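Local coordinates for protein 3-hydroxyadipyl-CoA dehydrogenase (Escherichia coli, PDB 3MOG) that oxidises (3S)-3-hydroxyadipyl-CoA to 3-oxoadipyl-CoA with NAD+ in the breakdown of phenylacetate, at residues C[305-310]-C[369-374]. Residues are numbered along the deposited sequence; the frame is centred on the assembly and turned at random.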
# COMPACT_ATOMS: atom_id res chain seq x y z
N MET C 305 11.37 9.89 -49.96
CA MET C 305 11.45 9.25 -51.27
C MET C 305 10.54 8.02 -51.36
O MET C 305 9.96 7.75 -52.42
CB MET C 305 12.90 8.88 -51.63
CG MET C 305 13.78 10.08 -52.00
SD MET C 305 13.15 11.11 -53.36
CE MET C 305 13.08 9.93 -54.72
N LYS C 306 10.41 7.30 -50.24
CA LYS C 306 9.63 6.05 -50.21
C LYS C 306 8.86 5.88 -48.89
O LYS C 306 9.46 5.83 -47.81
CB LYS C 306 10.55 4.85 -50.46
CG LYS C 306 9.84 3.53 -50.72
CD LYS C 306 10.85 2.39 -50.76
CE LYS C 306 10.18 1.03 -50.69
NZ LYS C 306 11.19 -0.04 -50.48
N VAL C 307 7.54 5.81 -49.00
CA VAL C 307 6.65 5.61 -47.85
C VAL C 307 5.92 4.28 -47.97
O VAL C 307 5.22 4.03 -48.95
CB VAL C 307 5.62 6.76 -47.72
CG1 VAL C 307 4.66 6.49 -46.57
CG2 VAL C 307 6.31 8.09 -47.51
N GLU C 308 6.08 3.43 -46.95
CA GLU C 308 5.49 2.10 -46.98
C GLU C 308 4.78 1.74 -45.67
O GLU C 308 5.44 1.44 -44.66
CB GLU C 308 6.56 1.07 -47.32
CG GLU C 308 6.01 -0.28 -47.74
CD GLU C 308 7.07 -1.35 -47.73
OE1 GLU C 308 8.25 -1.03 -48.00
OE2 GLU C 308 6.72 -2.52 -47.46
N LYS C 309 3.45 1.77 -45.69
CA LYS C 309 2.64 1.40 -44.53
C LYS C 309 2.68 -0.11 -44.34
O LYS C 309 2.12 -0.86 -45.14
CB LYS C 309 1.19 1.84 -44.71
CG LYS C 309 0.95 3.34 -44.80
CD LYS C 309 -0.49 3.63 -45.19
CE LYS C 309 -0.66 5.04 -45.73
NZ LYS C 309 -2.04 5.30 -46.22
N LYS C 310 3.36 -0.55 -43.29
CA LYS C 310 3.31 -1.96 -42.91
C LYS C 310 2.13 -2.17 -41.94
O LYS C 310 1.33 -1.25 -41.72
CB LYS C 310 4.65 -2.43 -42.33
CG LYS C 310 5.84 -2.10 -43.23
CD LYS C 310 6.99 -3.09 -43.11
CE LYS C 310 7.92 -2.95 -44.32
NZ LYS C 310 9.08 -3.88 -44.29
N ILE C 369 7.57 14.16 -39.53
CA ILE C 369 6.67 15.29 -39.24
C ILE C 369 5.97 15.74 -40.52
O ILE C 369 4.75 15.98 -40.52
CB ILE C 369 7.40 16.48 -38.55
CG1 ILE C 369 7.92 16.07 -37.17
CG2 ILE C 369 6.48 17.71 -38.42
CD1 ILE C 369 8.82 17.10 -36.48
N TYR C 370 6.74 15.84 -41.61
CA TYR C 370 6.22 16.23 -42.92
C TYR C 370 5.12 15.27 -43.37
O TYR C 370 4.01 15.70 -43.69
CB TYR C 370 7.34 16.30 -43.99
CG TYR C 370 6.81 16.59 -45.40
CD1 TYR C 370 6.54 17.90 -45.81
CD2 TYR C 370 6.57 15.56 -46.31
CE1 TYR C 370 6.04 18.18 -47.09
CE2 TYR C 370 6.06 15.81 -47.58
CZ TYR C 370 5.81 17.12 -47.97
OH TYR C 370 5.31 17.37 -49.23
N TYR C 371 5.44 13.97 -43.38
CA TYR C 371 4.49 12.93 -43.77
C TYR C 371 3.14 13.06 -43.06
O TYR C 371 2.09 12.93 -43.69
CB TYR C 371 5.07 11.54 -43.52
CG TYR C 371 4.07 10.43 -43.70
CD1 TYR C 371 3.55 9.73 -42.60
CD2 TYR C 371 3.61 10.08 -44.98
CE1 TYR C 371 2.61 8.72 -42.77
CE2 TYR C 371 2.67 9.08 -45.16
CZ TYR C 371 2.18 8.39 -44.05
OH TYR C 371 1.26 7.39 -44.23
N LEU C 372 3.20 13.32 -41.76
CA LEU C 372 2.00 13.42 -40.93
C LEU C 372 1.17 14.64 -41.26
O LEU C 372 -0.06 14.55 -41.37
CB LEU C 372 2.37 13.41 -39.45
CG LEU C 372 2.89 12.08 -38.89
CD1 LEU C 372 3.46 12.26 -37.49
CD2 LEU C 372 1.79 11.03 -38.91
N GLN C 373 1.85 15.78 -41.43
CA GLN C 373 1.22 17.07 -41.73
C GLN C 373 0.47 17.01 -43.06
O GLN C 373 -0.60 17.60 -43.20
CB GLN C 373 2.26 18.18 -41.78
CG GLN C 373 2.72 18.68 -40.42
CD GLN C 373 3.91 19.62 -40.52
OE1 GLN C 373 4.65 19.60 -41.51
NE2 GLN C 373 4.11 20.44 -39.49
N GLN C 374 1.04 16.28 -44.01
CA GLN C 374 0.44 16.11 -45.33
C GLN C 374 -0.80 15.19 -45.31
O GLN C 374 -1.43 14.97 -46.34
CB GLN C 374 1.49 15.60 -46.33
CG GLN C 374 1.38 16.20 -47.74
CD GLN C 374 1.51 17.73 -47.76
OE1 GLN C 374 2.40 18.30 -47.11
NE2 GLN C 374 0.64 18.39 -48.52
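Y371 reaches V307 and K309 from the closing turn of helix 362-373, a worked example of how a helix can touch the edge strand of its chain's sheet through a single tyrosine. Along the helix, I369 comes first and, like L372 further on, belongs to the buried side, both packing on I354 of strand 351-356. Y370 turns instead to the loop that leads into strand 307-309, where it touches P304. Y371 follows and reaches across to strand 307-309, whose nearest CA, that of V307, lies 8.7 Å from the CA of Y371. With CG anti to the backbone N (chi1 171°), the ring extends outward from the helix, touching I317 of strand 314-317 as well as the edge strand. V307 points its CG1 branch at the ring obliquely, 3.6 Å from CE2 of Y371 and 4.0 Å from its CZ. At the far end of the ring, the K309 side chain crosses that of Y371 at about a right angle, its extended chain bringing CE to 3.4 Å from OH of Y371, while CG of K309 lies 4.1 Å from that same oxygen. The contact thus joins the edge of the six-stranded sheet to a helix of the reduced Rossmann-fold domain. Without a hydrogen bond or salt bridge between the two segments, and with just 125 Å² buried, its chemistry implies a modest surface contact resting on van der Waals packing of methyl and methylene groups against a phenol.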